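Local coordinates for salmonella typhimurium DB7155 bacteriophage DET7 tailspike (Bacteriophage, PDB 2V5I), which serves as the trimeric receptor-binding protein of the phage and probably recognises and hydrolyses the O-antigen polysaccharide of its Salmonella host, at residues G244-T249 and N274-D279; S256-Y261 and S280-P285. One frame throughout, in Å; residues are numbered along the deposited sequence.

Contact 1 of 2, residues G244-T249 and N274-D279; sequences GVIGVT and NLQFRD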
loop_
_atom_site.group_PDB
_atom_site.type_symbol
_atom_site.label_atom_id
_atom_site.label_comp_id
_atom_site.label_asym_id
_atom_site.label_seq_id
_atom_site.Cartn_x
_atom_site.Cartn_y
_atom_site.Cartn_z
ATOM N N GLY A 244 -7.180 18.008 -5.250
ATOM C CA GLY A 244 -5.856 17.547 -4.773
ATOM C C GLY A 244 -4.958 16.997 -5.814
ATOM O O GLY A 244 -4.941 17.472 -6.966
ATOM N N VAL A 245 -4.179 16.007 -5.394
ATOM C CA VAL A 245 -3.058 15.421 -6.158
ATOM C C VAL A 245 -3.187 13.906 -6.116
ATOM O O VAL A 245 -3.351 13.331 -5.015
ATOM C CB VAL A 245 -1.739 15.867 -5.492
ATOM C CG1 VAL A 245 -0.565 15.290 -6.202
ATOM C CG2 VAL A 245 -1.665 17.399 -5.475
ATOM N N ILE A 246 -3.227 13.263 -7.301
ATOM C CA ILE A 246 -3.272 11.791 -7.398
ATOM C C ILE A 246 -2.262 11.344 -8.454
ATOM O O ILE A 246 -2.332 11.751 -9.596
ATOM C CB ILE A 246 -4.674 11.289 -7.822
ATOM C CG1 ILE A 246 -5.775 11.830 -6.913
ATOM C CG2 ILE A 246 -4.730 9.771 -7.730
ATOM C CD1 ILE A 246 -7.177 11.663 -7.516
ATOM N N GLY A 247 -1.313 10.508 -8.060
ATOM C CA GLY A 247 -0.393 9.940 -9.029
ATOM C C GLY A 247 0.709 10.826 -9.577
ATOM O O GLY A 247 1.219 10.570 -10.684
ATOM N N VAL A 248 1.123 11.834 -8.804
ATOM C CA VAL A 248 2.095 12.829 -9.319
ATOM C C VAL A 248 3.473 12.642 -8.667
ATOM O O VAL A 248 3.559 12.308 -7.499
ATOM C CB VAL A 248 1.594 14.267 -8.993
ATOM C CG1 VAL A 248 2.478 15.326 -9.590
ATOM C CG2 VAL A 248 0.161 14.464 -9.483
ATOM N N THR A 249 4.552 12.967 -9.390
ATOM C CA THR A 249 5.881 12.978 -8.793
ATOM C C THR A 249 6.442 14.383 -8.914
ATOM O O THR A 249 6.282 15.034 -9.948
ATOM C CB THR A 249 6.819 11.999 -9.537
ATOM O OG1 THR A 249 6.319 10.657 -9.411
ATOM C CG2 THR A 249 8.265 12.091 -9.013
ATOM N N ASN A 274 -9.868 19.390 3.043
ATOM C CA ASN A 274 -10.567 18.288 2.358
ATOM C C ASN A 274 -10.016 18.036 0.971
ATOM O O ASN A 274 -10.786 17.770 0.026
ATOM C CB ASN A 274 -12.065 18.625 2.263
ATOM C CG ASN A 274 -12.767 18.666 3.615
ATOM O OD1 ASN A 274 -12.697 17.713 4.436
ATOM N ND2 ASN A 274 -13.538 19.764 3.834
ATOM N N LEU A 275 -8.695 18.008 0.845
ATOM C CA LEU A 275 -8.035 17.712 -0.436
ATOM C C LEU A 275 -7.431 16.304 -0.354
ATOM O O LEU A 275 -7.164 15.810 0.745
ATOM C CB LEU A 275 -6.900 18.731 -0.756
ATOM C CG LEU A 275 -7.436 20.179 -0.966
ATOM C CD1 LEU A 275 -6.193 21.017 -1.267
ATOM C CD2 LEU A 275 -8.437 20.257 -2.090
ATOM N N GLN A 276 -7.284 15.655 -1.507
ATOM C CA GLN A 276 -6.542 14.385 -1.589
ATOM C C GLN A 276 -5.075 14.543 -1.845
ATOM O O GLN A 276 -4.664 15.400 -2.645
ATOM C CB GLN A 276 -7.121 13.583 -2.764
ATOM C CG GLN A 276 -8.578 13.199 -2.598
ATOM C CD GLN A 276 -9.024 12.400 -3.779
ATOM O OE1 GLN A 276 -8.487 11.298 -3.974
ATOM N NE2 GLN A 276 -9.943 12.932 -4.599
ATOM N N PHE A 277 -4.263 13.688 -1.213
ATOM C CA PHE A 277 -2.843 13.563 -1.514
ATOM C C PHE A 277 -2.586 12.065 -1.531
ATOM O O PHE A 277 -2.489 11.440 -0.454
ATOM C CB PHE A 277 -1.973 14.305 -0.501
ATOM C CG PHE A 277 -2.187 15.769 -0.553
ATOM C CD1 PHE A 277 -1.488 16.529 -1.464
ATOM C CD2 PHE A 277 -3.120 16.396 0.288
ATOM C CE1 PHE A 277 -1.756 17.916 -1.557
ATOM C CE2 PHE A 277 -3.383 17.742 0.151
ATOM C CZ PHE A 277 -2.706 18.480 -0.777
ATOM N N ARG A 278 -2.680 11.464 -2.742
ATOM C CA ARG A 278 -2.685 9.999 -2.861
ATOM C C ARG A 278 -1.840 9.508 -4.031
ATOM O O ARG A 278 -1.720 10.167 -5.055
ATOM C CB ARG A 278 -4.112 9.435 -3.051
ATOM C CG ARG A 278 -5.074 9.725 -1.919
ATOM C CD ARG A 278 -6.316 8.830 -2.008
ATOM N NE ARG A 278 -7.051 9.104 -3.232
ATOM C CZ ARG A 278 -7.166 8.306 -4.305
ATOM N NH1 ARG A 278 -6.593 7.098 -4.344
ATOM N NH2 ARG A 278 -7.834 8.719 -5.384
ATOM N N ASP A 279 -1.191 8.365 -3.826
ATOM C CA ASP A 279 -0.453 7.687 -4.885
ATOM C C ASP A 279 0.623 8.594 -5.507
ATOM O O ASP A 279 0.907 8.510 -6.698
ATOM C CB ASP A 279 -1.411 7.180 -5.982
ATOM C CG ASP A 279 -2.520 6.247 -5.507
ATOM O OD1 ASP A 279 -2.510 5.689 -4.388
ATOM O OD2 ASP A 279 -3.440 6.032 -6.363
#
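The side-chain oxygen of Q276, lying against the delta methyl of I246, is gripped by two nitrogens of R278, two residues further along its own strand. The R278 NE to Q276 OE1 bond is the shorter, at 2.7 Å, while the one from NH2 to the same OE1 is more bent, with an N-H...O angle of 136°. Both donors lie in the plane of the amide carbonyl, and the oxygen lies in the plane of the guanidinium. The bend of the arginine at chi3 (-63°) turns its head back toward the glutamine. A further bond from Q276 NE2 to the carbonyl oxygen of H241 helps fix the amide's rotation. I246 runs alongside R278: its CG2 sits over one face of the guanidinium, and its CD1 is 3.7 Å from R278 NH2. R221 packs on Q276 and V281 on R278, both from the second subunit, so this face meets the trimer partner.

These strands are consecutive rungs of a right-handed parallel beta-helix, the fold of the P22 tailspike family. V245 stands opposite F277 and hydrogen-bonds to the residues on either side of F277: V245 N reaches Q276 O at 2.9 Å, and R278 N reaches V245 O at 3.0 Å. G247 N then donates to R278 O at 3.1 Å. On the inward face V245 CG2, anti to its own carbonyl carbon, approaches the F277 ring obliquely, 4.0 Å from CE1; V245 also packs on F258 and V230. At the corner G247 and D279 share left-handed backbone angles, and G247 CA lies 3.0 Å from D279 O in a CA-H...O contact; D279 OD1 is hydrogen-bonded to N326 ND2.

Contact 2 of 2, residues S256-Y261 and S280-P285; sequences SGFKTY and SVALSP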
loop_
_atom_site.group_PDB
_atom_site.type_symbol
_atom_site.label_atom_id
_atom_site.label_comp_id
_atom_site.label_asym_id
_atom_site.label_seq_id
_atom_site.Cartn_x
_atom_site.Cartn_y
_atom_site.Cartn_z
ATOM N N SER A 256 8.869 22.746 -1.567
ATOM C CA SER A 256 8.306 21.461 -1.201
ATOM C C SER A 256 7.690 20.806 -2.424
ATOM O O SER A 256 7.293 21.468 -3.403
ATOM C CB SER A 256 7.255 21.606 -0.132
ATOM O OG SER A 256 7.876 22.078 1.090
ATOM N N GLY A 257 7.560 19.486 -2.377
ATOM C CA GLY A 257 6.945 18.793 -3.529
ATOM C C GLY A 257 5.502 19.293 -3.724
ATOM O O GLY A 257 5.089 19.648 -4.816
ATOM N N PHE A 258 4.733 19.154 -2.648
ATOM C CA PHE A 258 3.340 19.425 -2.637
ATOM C C PHE A 258 2.972 20.220 -1.386
ATOM O O PHE A 258 3.374 19.849 -0.298
ATOM C CB PHE A 258 2.588 18.074 -2.580
ATOM C CG PHE A 258 2.967 17.135 -3.708
ATOM C CD1 PHE A 258 2.434 17.256 -4.970
ATOM C CD2 PHE A 258 3.988 16.160 -3.522
ATOM C CE1 PHE A 258 2.828 16.417 -6.018
ATOM C CE2 PHE A 258 4.378 15.292 -4.585
ATOM C CZ PHE A 258 3.836 15.452 -5.816
ATOM N N LYS A 259 2.236 21.302 -1.600
ATOM C CA LYS A 259 2.016 22.294 -0.516
ATOM C C LYS A 259 0.591 22.807 -0.455
ATOM O O LYS A 259 0.056 23.254 -1.469
ATOM C CB LYS A 259 2.986 23.457 -0.713
ATOM C CG LYS A 259 2.909 24.630 0.305
ATOM C CD LYS A 259 3.677 25.828 -0.211
ATOM C CE LYS A 259 3.633 26.992 0.730
ATOM N NZ LYS A 259 4.572 28.059 0.191
ATOM N N THR A 260 0.023 22.734 0.755
ATOM C CA THR A 260 -1.161 23.509 1.075
ATOM C C THR A 260 -0.717 24.801 1.778
ATOM O O THR A 260 -0.092 24.746 2.830
ATOM C CB THR A 260 -2.107 22.682 2.013
ATOM O OG1 THR A 260 -1.424 22.214 3.155
ATOM C CG2 THR A 260 -2.656 21.474 1.284
ATOM N N TYR A 261 -1.064 25.943 1.176
ATOM C CA TYR A 261 -0.559 27.202 1.769
ATOM C C TYR A 261 -1.034 27.383 3.165
ATOM O O TYR A 261 -2.174 26.980 3.530
ATOM C CB TYR A 261 -1.035 28.435 0.979
ATOM C CG TYR A 261 0.012 29.067 0.156
ATOM C CD1 TYR A 261 0.389 28.470 -1.025
ATOM C CD2 TYR A 261 0.577 30.256 0.521
ATOM C CE1 TYR A 261 1.325 29.037 -1.834
ATOM C CE2 TYR A 261 1.550 30.858 -0.290
ATOM C CZ TYR A 261 1.907 30.235 -1.455
ATOM O OH TYR A 261 2.856 30.768 -2.314
ATOM N N SER A 280 1.250 9.425 -4.670
ATOM C CA SER A 280 2.179 10.459 -5.160
ATOM C C SER A 280 3.545 10.363 -4.477
ATOM O O SER A 280 3.711 9.698 -3.472
ATOM C CB SER A 280 1.583 11.840 -4.995
ATOM O OG SER A 280 0.405 11.980 -5.759
ATOM N N VAL A 281 4.560 10.956 -5.122
ATOM C CA VAL A 281 5.962 10.725 -4.758
ATOM C C VAL A 281 6.699 12.037 -4.781
ATOM O O VAL A 281 6.575 12.798 -5.746
ATOM C CB VAL A 281 6.628 9.792 -5.788
ATOM C CG1 VAL A 281 8.063 9.569 -5.390
ATOM C CG2 VAL A 281 5.874 8.431 -5.856
ATOM N N ALA A 282 7.414 12.361 -3.670
ATOM C CA ALA A 282 8.310 13.551 -3.651
ATOM C C ALA A 282 9.725 13.063 -3.462
ATOM O O ALA A 282 10.012 12.347 -2.508
ATOM C CB ALA A 282 7.931 14.542 -2.560
ATOM N N LEU A 283 10.645 13.498 -4.350
ATOM C CA LEU A 283 12.044 13.059 -4.352
ATOM C C LEU A 283 12.948 14.312 -4.246
ATOM O O LEU A 283 12.775 15.295 -5.007
ATOM C CB LEU A 283 12.360 12.325 -5.667
ATOM C CG LEU A 283 11.576 11.054 -5.950
ATOM C CD1 LEU A 283 12.078 10.542 -7.269
ATOM C CD2 LEU A 283 11.725 10.074 -4.895
ATOM N N SER A 284 13.872 14.298 -3.280
ATOM C CA SER A 284 14.888 15.337 -3.088
ATOM C C SER A 284 14.372 16.785 -3.035
ATOM O O SER A 284 15.020 17.645 -3.624
ATOM C CB SER A 284 15.928 15.207 -4.188
ATOM O OG SER A 284 16.523 13.892 -4.130
ATOM N N PRO A 285 13.258 17.074 -2.343
ATOM C CA PRO A 285 12.906 18.509 -2.161
ATOM C C PRO A 285 13.851 19.183 -1.164
ATOM O O PRO A 285 14.345 18.554 -0.251
ATOM C CB PRO A 285 11.497 18.468 -1.572
ATOM C CG PRO A 285 11.546 17.235 -0.783
ATOM C CD PRO A 285 12.302 16.218 -1.617
#
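S256 begins the approach with its backbone, CA lying 4.4 Å from CB of P285, while its hydroxyl is hydrogen-bonded to the backbone N of D288. G257 comes next, where the chain turns into strand 258-260. Its N faces the same proline carbon, P285 CB, at 4.1 Å, and its CA lies 4.5 Å from the methyl of A282. F258 then carries most of the contact. With chi1 at -56°, CG is anti to the carbonyl carbon, and the ring reaches across toward strand 280-283. There its edge meets a backbone carbonyl: V281 O lies near the ring plane, 3.5 Å from F258 CE2, where the slightly positive ring hydrogens would suit an oxygen. A282 CB flanks the ring obliquely at 4.2 Å from the same F258 CE2, and S280 CB is 4.3 Å from F258 CZ. The S280 hydroxyl itself is hydrogen-bonded to R278 O.

The two strands belong to different walls of the beta-helix and do not pair; F258 spans the interior between them, the axes passing 10.1 Å apart at 105°. Strand 258-260 lies between strands 230-233 and 290-291 in one wall, and F258 stacks on F290 of the next rung; strand 280-283 pairs with strand 249-251 in another wall, its V281 turned outward to pack on R278 of the third subunit.

How the contacts relate
Contact 1 joins two rungs edge to edge within a wall, whereas contact 2 crosses the interior between walls; their centres are about 10 Å apart. The segments alternate along the chain, and 274-279 runs directly into 280-285 around the corner at D279. There the earlier rung continues the pairing: V248 O and V281 N, 2.9 Å apart, are probably hydrogen-bonded, as are V248 N and S280 OG at 3.1 Å. V245 CG1 also packs 3.5 Å from S280 OG. F258 unites the two contacts in the core by touching V245 and V248 as well as strand 280-283. Outside, R278 packs on V281 of the second subunit, and V281 on R278 of the third, so both contacts adjoin the trimer interface.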